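Local structure of galactose-1-phosphate uridylyltransferase (Pyrobaculum aerophilum str. IM2, 6K5Z) at residues V80-Q85 against P139-Y144; F124-G129 against Y247-H252; N187-A192 against T219-A224; A29-P34 against V134-P139. The protein probably transfers uridylyl groups between UDP-glucose and hexose 1-phosphates such as galactose 1-phosphate, and holds both zinc and iron. All coordinates share one frame; numbering follows the deposited sequence.

Contact 1. Residues V80-Q85 against P139-Y144; sequences VVETPQ and PHSQIY. With PO4 (phosphate ion), chain J.
V80 and S141 form an antiparallel hydrogen-bonded pair, V80 N giving to S141 O at 2.8 Å and S141 N to V80 O at 2.9 Å, and V81 faces H140 in the next, non-hydrogen-bonded pair. Beyond this short ladder the side chain of E82 takes over. With CG beside its backbone N (chi1 -66°) and the chain extended, its carboxylate passes over P139 and H140 to S141, whose OG donates to OE2 at 2.6 Å, nearly along the C-O axis. OE1 lies 3.4 Å from CB of P139 and forms a salt bridge with R126, which satisfies the second buried oxygen. With an alanine here the guanidinium of R126 would probably be left without this charge partner and the S141 hydroxyl without its acceptor. H140, predicted to carry the UMP of the reaction intermediate, projects from the face opposite to V80 and S141, the one V81 shares, and its NE2 meets phosphate O3 at a short 2.5 Å, edge-on. On the V80 side, CG2 touches CD1 of I143 at 3.4 Å. Here V80 also packs on I102 and V106 of helix 96-116, while S141 leans on F124 of strand 121-128, the next strand of the sheet.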
loop_
_atom_site.group_PDB
_atom_site.type_symbol
_atom_site.label_atom_id
_atom_site.label_comp_id
_atom_site.label_asym_id
_atom_site.label_seq_id
_atom_site.Cartn_x
_atom_site.Cartn_y
_atom_site.Cartn_z
ATOM N N VAL B 80 14.403 12.277 -12.628
ATOM C CA VAL B 80 15.483 13.145 -12.183
ATOM C C VAL B 80 16.714 12.262 -12.041
ATOM O O VAL B 80 16.837 11.481 -11.075
ATOM C CB VAL B 80 15.170 13.801 -10.858
ATOM C CG1 VAL B 80 16.276 14.756 -10.479
ATOM C CG2 VAL B 80 13.825 14.522 -10.949
ATOM N N VAL B 81 17.619 12.371 -13.012
ATOM C CA VAL B 81 18.920 11.690 -12.909
ATOM C C VAL B 81 19.819 12.523 -12.012
ATOM O O VAL B 81 20.176 13.653 -12.363
ATOM C CB VAL B 81 19.574 11.454 -14.276
ATOM C CG1 VAL B 81 20.850 10.640 -14.141
ATOM C CG2 VAL B 81 18.608 10.715 -15.171
ATOM N N GLU B 82 20.209 11.923 -10.893
ATOM C CA GLU B 82 20.810 12.615 -9.766
ATOM C C GLU B 82 22.312 12.892 -9.836
ATOM O O GLU B 82 22.862 13.638 -9.021
ATOM C CB GLU B 82 20.499 11.810 -8.499
ATOM C CG GLU B 82 19.001 11.772 -8.135
ATOM C CD GLU B 82 18.690 10.770 -7.051
ATOM O OE1 GLU B 82 19.611 10.079 -6.571
ATOM O OE2 GLU B 82 17.516 10.658 -6.643
ATOM N N THR B 83 22.968 12.265 -10.784
ATOM C CA THR B 83 24.408 12.329 -10.953
ATOM C C THR B 83 24.763 11.575 -12.246
ATOM O O THR B 83 24.008 10.703 -12.674
ATOM C CB THR B 83 25.148 11.656 -9.819
ATOM O OG1 THR B 83 26.513 11.464 -10.197
ATOM C CG2 THR B 83 24.514 10.296 -9.493
ATOM N N PRO B 84 25.872 11.942 -12.903
ATOM C CA PRO B 84 26.303 11.146 -14.057
ATOM C C PRO B 84 26.926 9.785 -13.686
ATOM O O PRO B 84 27.085 8.960 -14.560
ATOM C CB PRO B 84 27.335 12.061 -14.740
ATOM C CG PRO B 84 27.898 12.903 -13.618
ATOM C CD PRO B 84 26.680 13.172 -12.769
ATOM N N GLN B 85 27.251 9.556 -12.419
ATOM C CA GLN B 85 27.859 8.274 -11.982
ATOM C C GLN B 85 26.866 7.139 -11.881
ATOM O O GLN B 85 25.779 7.328 -11.329
ATOM C CB GLN B 85 28.449 8.398 -10.590
ATOM C CG GLN B 85 29.357 9.571 -10.374
ATOM C CD GLN B 85 30.240 9.305 -9.203
ATOM O OE1 GLN B 85 29.881 9.594 -8.060
ATOM N NE2 GLN B 85 31.378 8.703 -9.468
ATOM N N PRO B 139 21.426 6.094 -9.647
ATOM C CA PRO B 139 20.585 6.916 -8.806
ATOM C C PRO B 139 19.665 7.854 -9.561
ATOM O O PRO B 139 20.087 8.655 -10.437
ATOM C CB PRO B 139 21.584 7.688 -7.976
ATOM C CG PRO B 139 22.690 6.714 -7.815
ATOM C CD PRO B 139 22.831 6.195 -9.218
ATOM N N HIS B 140 18.386 7.743 -9.233
ATOM C CA HIS B 140 17.433 8.590 -9.843
ATOM C C HIS B 140 16.212 8.702 -8.984
ATOM O O HIS B 140 15.986 7.876 -8.120
ATOM C CB HIS B 140 17.089 8.040 -11.215
ATOM C CG HIS B 140 16.376 6.735 -11.148
ATOM N ND1 HIS B 140 16.944 5.610 -10.605
ATOM C CD2 HIS B 140 15.108 6.402 -11.480
ATOM C CE1 HIS B 140 16.053 4.631 -10.623
ATOM N NE2 HIS B 140 14.930 5.093 -11.136
ATOM N N SER B 141 15.441 9.752 -9.257
ATOM C CA SER B 141 14.204 10.062 -8.588
ATOM C C SER B 141 13.150 10.291 -9.679
ATOM O O SER B 141 13.480 10.263 -10.889
ATOM C CB SER B 141 14.405 11.325 -7.740
ATOM O OG SER B 141 14.993 11.005 -6.506
ATOM N N GLN B 142 11.901 10.513 -9.260
ATOM C CA GLN B 142 10.789 10.705 -10.213
ATOM C C GLN B 142 9.902 11.862 -9.841
ATOM O O GLN B 142 9.744 12.217 -8.666
ATOM C CB GLN B 142 9.929 9.455 -10.336
ATOM C CG GLN B 142 10.652 8.251 -10.944
ATOM C CD GLN B 142 9.694 7.093 -11.261
ATOM O OE1 GLN B 142 8.756 7.236 -12.039
ATOM N NE2 GLN B 142 9.918 5.960 -10.642
ATOM N N ILE B 143 9.371 12.471 -10.892
ATOM C CA ILE B 143 8.397 13.535 -10.822
ATOM C C ILE B 143 7.236 13.043 -11.650
ATOM O O ILE B 143 7.447 12.604 -12.774
ATOM C CB ILE B 143 8.970 14.841 -11.444
ATOM C CG1 ILE B 143 10.044 15.412 -10.516
ATOM C CG2 ILE B 143 7.880 15.899 -11.678
ATOM C CD1 ILE B 143 10.979 16.402 -11.188
ATOM N N TYR B 144 6.026 13.095 -11.099
ATOM C CA TYR B 144 4.795 13.066 -11.920
ATOM C C TYR B 144 4.143 14.452 -11.801
ATOM O O TYR B 144 3.881 14.917 -10.700
ATOM C CB TYR B 144 3.734 12.029 -11.459
ATOM C CG TYR B 144 4.034 10.553 -11.562
ATOM C CD1 TYR B 144 4.908 10.060 -12.516
ATOM C CD2 TYR B 144 3.386 9.627 -10.719
ATOM C CE1 TYR B 144 5.154 8.708 -12.620
ATOM C CE2 TYR B 144 3.645 8.257 -10.810
ATOM C CZ TYR B 144 4.541 7.810 -11.759
ATOM O OH TYR B 144 4.852 6.497 -11.936
HETATM P P PO4 J . 12.909 1.648 -11.463
HETATM O O1 PO4 J . 14.018 0.615 -11.319
HETATM O O2 PO4 J . 12.185 1.378 -12.789
HETATM O O3 PO4 J . 13.501 3.027 -11.500
HETATM O O4 PO4 J . 11.968 1.638 -10.260
#

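Contact 2. Residues F124-G129 against Y247-H252. With FE (Fe (III) ion), chain I.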
loop_
_atom_site.group_PDB
_atom_site.type_symbol
_atom_site.label_atom_id
_atom_site.label_comp_id
_atom_site.label_asym_id
_atom_site.label_seq_id
_atom_site.Cartn_x
_atom_site.Cartn_y
_atom_site.Cartn_z
ATOM N N PHE B 124 6.848 14.565 -6.497
ATOM C CA PHE B 124 8.207 14.099 -6.422
ATOM C C PHE B 124 8.350 12.909 -5.460
ATOM O O PHE B 124 7.986 13.000 -4.260
ATOM C CB PHE B 124 9.125 15.213 -5.930
ATOM C CG PHE B 124 10.582 14.799 -5.778
ATOM C CD1 PHE B 124 11.381 14.566 -6.898
ATOM C CD2 PHE B 124 11.163 14.677 -4.506
ATOM C CE1 PHE B 124 12.734 14.224 -6.752
ATOM C CE2 PHE B 124 12.500 14.326 -4.354
ATOM C CZ PHE B 124 13.290 14.097 -5.477
ATOM N N PHE B 125 8.921 11.811 -5.980
ATOM C CA PHE B 125 9.271 10.683 -5.140
ATOM C C PHE B 125 10.477 9.941 -5.630
ATOM O O PHE B 125 10.956 10.149 -6.762
ATOM C CB PHE B 125 8.107 9.755 -5.030
ATOM C CG PHE B 125 7.710 9.121 -6.326
ATOM C CD1 PHE B 125 6.804 9.756 -7.172
ATOM C CD2 PHE B 125 8.188 7.881 -6.673
ATOM C CE1 PHE B 125 6.390 9.153 -8.350
ATOM C CE2 PHE B 125 7.803 7.276 -7.848
ATOM C CZ PHE B 125 6.907 7.906 -8.699
ATOM N N ARG B 126 10.956 9.082 -4.753
ATOM C CA ARG B 126 12.125 8.249 -5.009
ATOM C C ARG B 126 11.925 6.865 -4.398
ATOM O O ARG B 126 11.613 6.764 -3.243
ATOM C CB ARG B 126 13.362 8.910 -4.394
ATOM C CG ARG B 126 14.662 8.159 -4.578
ATOM C CD ARG B 126 15.852 8.909 -3.955
ATOM N NE ARG B 126 17.009 8.781 -4.836
ATOM C CZ ARG B 126 17.840 7.748 -4.881
ATOM N NH1 ARG B 126 17.734 6.724 -4.028
ATOM N NH2 ARG B 126 18.826 7.750 -5.753
ATOM N N ASN B 127 12.112 5.832 -5.220
ATOM C CA ASN B 127 12.244 4.440 -4.814
ATOM C C ASN B 127 13.715 3.988 -4.807
ATOM O O ASN B 127 14.470 4.261 -5.753
ATOM C CB ASN B 127 11.505 3.558 -5.844
ATOM C CG ASN B 127 10.021 3.849 -5.901
ATOM O OD1 ASN B 127 9.398 4.062 -4.871
ATOM N ND2 ASN B 127 9.464 3.920 -7.093
ATOM N N LYS B 128 14.096 3.232 -3.791
ATOM C CA LYS B 128 15.457 2.794 -3.643
ATOM C C LYS B 128 15.535 1.360 -3.140
ATOM O O LYS B 128 14.869 0.978 -2.147
ATOM C CB LYS B 128 16.176 3.742 -2.694
ATOM C CG LYS B 128 17.695 3.636 -2.756
ATOM C CD LYS B 128 18.210 2.546 -1.820
ATOM C CE LYS B 128 19.718 2.574 -1.669
ATOM N NZ LYS B 128 20.141 1.711 -0.520
ATOM N N GLY B 129 16.374 0.565 -3.819
ATOM C CA GLY B 129 16.623 -0.837 -3.428
ATOM C C GLY B 129 16.101 -1.847 -4.442
ATOM O O GLY B 129 14.933 -1.795 -4.853
ATOM N N TYR B 247 14.190 1.860 0.521
ATOM C CA TYR B 247 13.299 2.882 1.118
ATOM C C TYR B 247 12.469 3.568 0.035
ATOM O O TYR B 247 12.800 3.473 -1.157
ATOM C CB TYR B 247 14.108 3.904 1.917
ATOM C CG TYR B 247 14.922 4.840 1.063
ATOM C CD1 TYR B 247 14.329 5.904 0.407
ATOM C CD2 TYR B 247 16.283 4.652 0.897
ATOM C CE1 TYR B 247 15.068 6.763 -0.387
ATOM C CE2 TYR B 247 17.039 5.502 0.108
ATOM C CZ TYR B 247 16.428 6.560 -0.536
ATOM O OH TYR B 247 17.164 7.400 -1.317
ATOM N N ILE B 248 11.389 4.208 0.477
ATOM C CA ILE B 248 10.492 4.987 -0.418
ATOM C C ILE B 248 10.499 6.418 0.113
ATOM O O ILE B 248 10.391 6.583 1.335
ATOM C CB ILE B 248 9.071 4.393 -0.407
ATOM C CG1 ILE B 248 8.990 3.093 -1.210
ATOM C CG2 ILE B 248 8.060 5.422 -0.884
ATOM C CD1 ILE B 248 9.506 3.214 -2.623
ATOM N N MET B 249 10.699 7.401 -0.762
ATOM C CA MET B 249 10.669 8.814 -0.309
ATOM C C MET B 249 9.636 9.572 -1.144
ATOM O O MET B 249 9.670 9.448 -2.379
ATOM C CB MET B 249 12.039 9.487 -0.452
ATOM C CG MET B 249 11.979 10.995 -0.300
ATOM S SD MET B 249 13.552 11.757 0.168
ATOM C CE MET B 249 14.203 12.175 -1.446
ATOM N N VAL B 250 8.740 10.309 -0.486
ATOM C CA VAL B 250 7.740 11.101 -1.222
ATOM C C VAL B 250 7.662 12.543 -0.699
ATOM O O VAL B 250 7.782 12.789 0.499
ATOM C CB VAL B 250 6.367 10.435 -1.151
ATOM C CG1 VAL B 250 5.854 10.356 0.287
ATOM C CG2 VAL B 250 5.369 11.138 -2.040
ATOM N N LEU B 251 7.477 13.502 -1.613
ATOM C CA LEU B 251 7.274 14.883 -1.220
ATOM C C LEU B 251 5.784 15.134 -1.104
ATOM O O LEU B 251 5.042 15.020 -2.072
ATOM C CB LEU B 251 7.901 15.848 -2.217
ATOM C CG LEU B 251 7.694 17.351 -1.984
ATOM C CD1 LEU B 251 8.066 17.768 -0.575
ATOM C CD2 LEU B 251 8.507 18.163 -2.998
ATOM N N HIS B 252 5.349 15.458 0.096
ATOM C CA HIS B 252 3.952 15.867 0.315
ATOM C C HIS B 252 3.920 17.387 0.449
ATOM O O HIS B 252 4.451 17.939 1.406
ATOM C CB HIS B 252 3.374 15.220 1.579
ATOM C CG HIS B 252 3.023 13.765 1.424
ATOM N ND1 HIS B 252 2.502 13.016 2.461
ATOM C CD2 HIS B 252 3.122 12.919 0.369
ATOM C CE1 HIS B 252 2.282 11.786 2.045
ATOM N NE2 HIS B 252 2.637 11.705 0.779
HETATM FE FE FE I . 2.190 13.211 4.897
HETATM O O HOH W 1 5.623 16.428 -4.593
HETATM O O HOH W 2 2.387 13.602 7.343
#
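Y247, where strand 247-252 begins, pairs with K128 through two backbone bonds, and CB of K128 lies over one face of the Y247 ring in a CH-pi contact, 3.6 Å from the centroid. With CG of Y247 between the backbone N and the carbonyl carbon (chi1 72°), the ring is laid across the lysine stem. The phenol oxygen is hydrogen-bonded to D90, and the lysine ammonium, led away by a bend at chi2, pairs with D89. I248 faces N127 in a non-hydrogen-bonded pair on the other side of the sheet, where N127 OD1 bonds to the backbone N of G284 of the second subunit. M249 follows with two backbone bonds, its N to R126 O and R126 N to its O, each 2.7 Å. Its chain turns at chi3 so that CE comes within 4.0 Å of F124 CE2. V250, opposite F125, offers CG2 to CB of that residue at 4.3 Å. L251 N gives to F124 O at 2.7 Å, and CB of L251 lies at the edge of the F124 ring. Water 1 extends the ladder, bridging L251 O and F124 N. H252 closes the strand: ND1 binds iron at 2.5 Å, alongside E156, H266, E268 and water 2, and NE2 bonds to G288 O of the second subunit. The chemistry thus divides by face and end: continuous backbone bonding joins the N- and C-terminal halves of the protein into one sheet, apolar packing and buried charges line one face, and the other meets the second subunit.

Contact 3. Residues N187-A192 against T219-A224; sequences NRNWKA and TDEEVA
N189 and W190 meet E221 and E222 in a mostly polar strand-to-helix contact, in which the turn leading into strand 190-193 sits against the first turn of helix 220-240, in the C-terminal half of the protein. The turn is an Asx turn: OD1 of N187 accepts from N189 N at 3.1 Å, which fixes the backbone that presents the next two side chains to the helix. R188, on the exposed side, bends twice along its chain and brings NH2 up to the E221 carboxylate, 3.0 Å from OE2 in a salt bridge and equally near OE1, with the guanidinium and carboxylate planes 55° apart. E221 OE2 takes a second bond on its anti lone pair, from N189 ND2 at 3.3 Å, with the acceptor lying in the amide plane. This ND2 has its stronger partner one turn further along the helix, at D225. Deeper in, W190 points NE1 at the backbone oxygen of E222, 3.0 Å away, while its ring packs on L226 and A229 of the same helix and on I206 of strand 202-208. E222 also steadies the helix start, since its OE1 accepts from N of T219, the N-cap residue, at 2.6 Å. Its other oxygen, OE2, pairs with R212 and takes a weak bond from water 3, which donates at 2.8 Å to N189 OD1.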
loop_
_atom_site.group_PDB
_atom_site.type_symbol
_atom_site.label_atom_id
_atom_site.label_comp_id
_atom_site.label_asym_id
_atom_site.label_seq_id
_atom_site.Cartn_x
_atom_site.Cartn_y
_atom_site.Cartn_z
ATOM N N ASN B 187 18.514 21.201 11.940
ATOM C CA ASN B 187 19.483 22.218 11.588
ATOM C C ASN B 187 18.683 23.537 11.480
ATOM O O ASN B 187 17.497 23.553 11.814
ATOM C CB ASN B 187 20.288 21.795 10.301
ATOM C CG ASN B 187 19.445 21.762 8.990
ATOM O OD1 ASN B 187 18.389 22.377 8.871
ATOM N ND2 ASN B 187 19.960 21.048 7.982
ATOM N N ARG B 188 19.300 24.612 10.999
ATOM C CA ARG B 188 18.657 25.951 10.937
ATOM C C ARG B 188 17.236 25.982 10.369
ATOM O O ARG B 188 16.433 26.813 10.794
ATOM C CB ARG B 188 19.478 26.928 10.081
ATOM C CG ARG B 188 20.897 27.235 10.556
ATOM C CD ARG B 188 21.812 27.435 9.353
ATOM N NE ARG B 188 21.504 28.667 8.628
ATOM C CZ ARG B 188 21.851 28.936 7.367
ATOM N NH1 ARG B 188 22.502 28.052 6.613
ATOM N NH2 ARG B 188 21.530 30.109 6.846
ATOM N N ASN B 189 16.938 25.117 9.392
ATOM C CA ASN B 189 15.636 25.157 8.704
ATOM C C ASN B 189 14.779 23.893 8.596
ATOM O O ASN B 189 13.687 23.976 8.027
ATOM C CB ASN B 189 15.851 25.693 7.304
ATOM C CG ASN B 189 16.074 27.164 7.302
ATOM O OD1 ASN B 189 15.155 27.917 7.667
ATOM N ND2 ASN B 189 17.293 27.604 6.905
ATOM N N TRP B 190 15.242 22.749 9.109
ATOM C CA TRP B 190 14.557 21.463 8.920
ATOM C C TRP B 190 14.590 20.642 10.171
ATOM O O TRP B 190 15.593 20.600 10.878
ATOM C CB TRP B 190 15.187 20.634 7.777
ATOM C CG TRP B 190 15.056 21.351 6.500
ATOM C CD1 TRP B 190 15.894 22.301 6.025
ATOM C CD2 TRP B 190 13.981 21.253 5.567
ATOM N NE1 TRP B 190 15.415 22.806 4.847
ATOM C CE2 TRP B 190 14.235 22.182 4.545
ATOM C CE3 TRP B 190 12.851 20.431 5.471
ATOM C CZ2 TRP B 190 13.413 22.314 3.430
ATOM C CZ3 TRP B 190 11.988 20.591 4.373
ATOM C CH2 TRP B 190 12.288 21.511 3.360
ATOM N N LYS B 191 13.477 19.948 10.394
ATOM C CA LYS B 191 13.362 18.953 11.427
ATOM C C LYS B 191 12.953 17.572 10.810
ATOM O O LYS B 191 12.056 17.490 9.957
ATOM C CB LYS B 191 12.382 19.455 12.483
ATOM C CG LYS B 191 12.709 18.929 13.858
ATOM C CD LYS B 191 11.745 19.415 14.937
ATOM C CE LYS B 191 12.269 20.614 15.718
ATOM N NZ LYS B 191 11.485 20.805 16.963
ATOM N N ALA B 192 13.668 16.529 11.250
ATOM C CA ALA B 192 13.509 15.160 10.834
ATOM C C ALA B 192 13.284 14.283 12.072
ATOM O O ALA B 192 14.166 14.164 12.937
ATOM C CB ALA B 192 14.742 14.686 10.096
ATOM N N THR B 219 13.643 29.172 0.325
ATOM C CA THR B 219 14.815 30.024 0.315
ATOM C C THR B 219 16.032 29.182 -0.033
ATOM O O THR B 219 16.093 27.988 0.308
ATOM C CB THR B 219 14.991 30.668 1.714
ATOM O OG1 THR B 219 14.020 31.707 1.870
ATOM C CG2 THR B 219 16.327 31.278 1.918
ATOM N N ASP B 220 17.022 29.821 -0.663
ATOM C CA ASP B 220 18.213 29.117 -1.130
ATOM C C ASP B 220 19.014 28.482 0.004
ATOM O O ASP B 220 19.610 27.419 -0.196
ATOM C CB ASP B 220 19.069 30.024 -1.999
ATOM C CG ASP B 220 18.320 30.457 -3.251
ATOM O OD1 ASP B 220 17.564 31.458 -3.196
ATOM O OD2 ASP B 220 18.418 29.751 -4.271
ATOM N N GLU B 221 19.026 29.109 1.179
ATOM C CA GLU B 221 19.516 28.460 2.401
ATOM C C GLU B 221 18.590 27.329 2.904
ATOM O O GLU B 221 19.066 26.396 3.558
ATOM C CB GLU B 221 19.808 29.482 3.524
ATOM C CG GLU B 221 18.604 29.926 4.359
ATOM C CD GLU B 221 18.982 30.859 5.508
ATOM O OE1 GLU B 221 19.698 31.860 5.236
ATOM O OE2 GLU B 221 18.575 30.589 6.680
ATOM N N GLU B 222 17.283 27.427 2.651
ATOM C CA GLU B 222 16.366 26.314 2.986
ATOM C C GLU B 222 16.711 25.108 2.109
ATOM O O GLU B 222 16.964 24.029 2.637
ATOM C CB GLU B 222 14.874 26.694 2.867
ATOM C CG GLU B 222 14.374 27.596 3.986
ATOM C CD GLU B 222 12.962 28.061 3.762
ATOM O OE1 GLU B 222 12.627 28.582 2.670
ATOM O OE2 GLU B 222 12.158 27.926 4.693
ATOM N N VAL B 223 16.793 25.325 0.793
ATOM C CA VAL B 223 17.153 24.280 -0.140
ATOM C C VAL B 223 18.477 23.657 0.245
ATOM O O VAL B 223 18.628 22.449 0.145
ATOM C CB VAL B 223 17.173 24.799 -1.593
ATOM C CG1 VAL B 223 17.816 23.807 -2.555
ATOM C CG2 VAL B 223 15.762 25.118 -2.068
ATOM N N ALA B 224 19.422 24.467 0.720
ATOM C CA ALA B 224 20.765 23.970 1.103
ATOM C C ALA B 224 20.740 23.151 2.370
ATOM O O ALA B 224 21.437 22.144 2.485
ATOM C CB ALA B 224 21.763 25.125 1.267
HETATM O O HOH W 3 13.645 29.898 6.347
#

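Contact 4. Residues A29-P34 against V134-P139; sequences ACPFCP and VSLTHP. With ZN (zinc ion), chain G; PO4 (phosphate ion), chain J.
SG of C30 is gripped from two directions: it binds zinc at 2.3 Å and accepts from F32 N at 3.4 Å, while CB of H138 rests against it across the contact. The cysteines belong to a CxxC metal site, and H138 opens the His-Pro-His signature of the galactose-1-phosphate uridylyltransferases, whose last histidine, H140, is the predicted nucleophile. C33 SG and H138 ND1 bind the same zinc, the histidine nitrogen at 2.2 Å, and H86 completes the tetrad. With CG of H138 anti to its backbone N (chi1 -164°), the imidazole swings back to the metal, and the zinc at ND1 and a bond from NE2 to T83 O together fix the rotation of the ring. F32 fills the angle between the two loops. Its CB sits over one face of the H138 imidazole, 4.2 Å from the centroid, and CE2 reaches CD1 of L136 at 3.6 Å. One face of its own ring is covered by CG of P31, over the centre, while the ring of H140 meets it at about 30°. A serine in place of F32 would probably leave L136 CD1 and CG of P31 without the ring they pack on, and open a gap beside H140. The zinc and this aromatic wedge thereby tie the cysteine loop to the loop before strand 140-146, beside the UDP-binding residue R51, on which both P31 and L136 pack. That second loop also reaches a bound phosphate, probably from the crystallisation liquor, through L136 N, which donates to O1 at 2.9 Å along a nearly straight bond of 168°.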
loop_
_atom_site.group_PDB
_atom_site.type_symbol
_atom_site.label_atom_id
_atom_site.label_comp_id
_atom_site.label_asym_id
_atom_site.label_seq_id
_atom_site.Cartn_x
_atom_site.Cartn_y
_atom_site.Cartn_z
ATOM N N ALA B 29 21.567 -0.701 -22.450
ATOM C CA ALA B 29 22.350 0.419 -21.953
ATOM C C ALA B 29 21.533 1.245 -20.952
ATOM O O ALA B 29 20.354 1.573 -21.202
ATOM C CB ALA B 29 22.785 1.314 -23.115
ATOM N N CYS B 30 22.163 1.568 -19.827
ATOM C CA CYS B 30 21.566 2.465 -18.853
ATOM C C CYS B 30 20.988 3.714 -19.554
ATOM O O CYS B 30 21.685 4.436 -20.279
ATOM C CB CYS B 30 22.547 2.840 -17.736
ATOM S SG CYS B 30 21.924 4.117 -16.578
ATOM N N PRO B 31 19.685 3.948 -19.383
ATOM C CA PRO B 31 19.039 5.104 -20.031
ATOM C C PRO B 31 19.379 6.458 -19.394
ATOM O O PRO B 31 18.984 7.502 -19.951
ATOM C CB PRO B 31 17.570 4.815 -19.824
ATOM C CG PRO B 31 17.530 4.057 -18.539
ATOM C CD PRO B 31 18.781 3.246 -18.459
ATOM N N PHE B 32 20.082 6.440 -18.243
ATOM C CA PHE B 32 20.389 7.652 -17.477
ATOM C C PHE B 32 21.883 8.085 -17.515
ATOM O O PHE B 32 22.240 9.174 -17.047
ATOM C CB PHE B 32 19.932 7.468 -16.004
ATOM C CG PHE B 32 18.498 6.979 -15.847
ATOM C CD1 PHE B 32 17.469 7.466 -16.671
ATOM C CD2 PHE B 32 18.166 6.051 -14.838
ATOM C CE1 PHE B 32 16.160 7.005 -16.511
ATOM C CE2 PHE B 32 16.866 5.601 -14.682
ATOM C CZ PHE B 32 15.856 6.062 -15.530
ATOM N N CYS B 33 22.763 7.244 -18.062
ATOM C CA CYS B 33 24.172 7.611 -18.139
ATOM C C CYS B 33 24.371 8.672 -19.190
ATOM O O CYS B 33 23.747 8.582 -20.238
ATOM C CB CYS B 33 25.060 6.418 -18.476
ATOM S SG CYS B 33 25.626 5.536 -17.024
ATOM N N PRO B 34 25.294 9.650 -18.937
ATOM C CA PRO B 34 25.655 10.622 -19.960
ATOM C C PRO B 34 26.336 10.000 -21.181
ATOM O O PRO B 34 26.822 8.851 -21.126
ATOM C CB PRO B 34 26.655 11.516 -19.237
ATOM C CG PRO B 34 27.311 10.633 -18.251
ATOM C CD PRO B 34 26.180 9.766 -17.758
ATOM N N VAL B 134 13.487 -1.806 -7.703
ATOM C CA VAL B 134 14.290 -0.832 -8.441
ATOM C C VAL B 134 15.367 -1.626 -9.231
ATOM O O VAL B 134 16.406 -1.973 -8.718
ATOM C CB VAL B 134 14.905 0.248 -7.498
ATOM C CG1 VAL B 134 15.612 1.328 -8.285
ATOM C CG2 VAL B 134 13.817 0.930 -6.691
ATOM N N SER B 135 15.057 -1.944 -10.467
ATOM C CA SER B 135 15.961 -2.633 -11.373
ATOM C C SER B 135 16.979 -1.666 -12.004
ATOM O O SER B 135 18.092 -2.082 -12.310
ATOM C CB SER B 135 15.146 -3.329 -12.461
ATOM O OG SER B 135 14.342 -2.369 -13.180
ATOM N N LEU B 136 16.613 -0.393 -12.196
ATOM C CA LEU B 136 17.550 0.627 -12.701
ATOM C C LEU B 136 18.393 1.248 -11.569
ATOM O O LEU B 136 17.952 2.111 -10.806
ATOM C CB LEU B 136 16.804 1.692 -13.484
ATOM C CG LEU B 136 16.075 1.196 -14.756
ATOM C CD1 LEU B 136 15.410 2.362 -15.479
ATOM C CD2 LEU B 136 16.952 0.433 -15.761
ATOM N N THR B 137 19.634 0.812 -11.504
ATOM C CA THR B 137 20.507 1.003 -10.352
ATOM C C THR B 137 21.101 2.418 -10.289
ATOM O O THR B 137 21.373 2.962 -9.218
ATOM C CB THR B 137 21.575 -0.111 -10.404
ATOM O OG1 THR B 137 22.135 -0.321 -9.125
ATOM C CG2 THR B 137 22.692 0.178 -11.436
ATOM N N HIS B 138 21.286 3.039 -11.441
ATOM C CA HIS B 138 21.724 4.440 -11.486
ATOM C C HIS B 138 20.835 5.369 -10.609
ATOM O O HIS B 138 19.634 5.453 -10.821
ATOM C CB HIS B 138 21.683 4.937 -12.937
ATOM C CG HIS B 138 22.449 6.193 -13.154
ATOM N ND1 HIS B 138 23.591 6.244 -13.916
ATOM C CD2 HIS B 138 22.266 7.440 -12.679
ATOM C CE1 HIS B 138 24.077 7.464 -13.913
ATOM N NE2 HIS B 138 23.281 8.216 -13.182
ATOM N N PRO B 139 21.426 6.094 -9.647
ATOM C CA PRO B 139 20.585 6.916 -8.806
ATOM C C PRO B 139 19.665 7.854 -9.561
ATOM O O PRO B 139 20.087 8.655 -10.437
ATOM C CB PRO B 139 21.584 7.688 -7.976
ATOM C CG PRO B 139 22.690 6.714 -7.815
ATOM C CD PRO B 139 22.831 6.195 -9.218
HETATM ZN ZN ZN G . 23.883 4.795 -15.573
HETATM P P PO4 J . 12.909 1.648 -11.463
HETATM O O1 PO4 J . 14.018 0.615 -11.319
HETATM O O2 PO4 J . 12.185 1.378 -12.789
HETATM O O3 PO4 J . 13.501 3.027 -11.500
HETATM O O4 PO4 J . 11.968 1.638 -10.260
#

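Overall arrangement
Contact 2 is the innermost, its centre about 3 Å from the centre of the chain, whereas contacts 3 and 4 lie farther out. Contacts 1 and 2 belong to neighbouring strands of one sheet and are stitched together by E82 OE1 and R126 NH2, 2.6 Å apart. Contact 4 shares P139 with contact 1 and meets the same phosphate; with the predicted nucleophile H140 beside it, the two probably line one side of the active site. Contact 3, on the sheet's next-to-last strand, touches none of the others. Chemistry follows place: ladder bonds dominate the centre, metal and aromatic packing hold contact 4, and charges and a water serve the outer side of contact 3, whose tryptophan is buried.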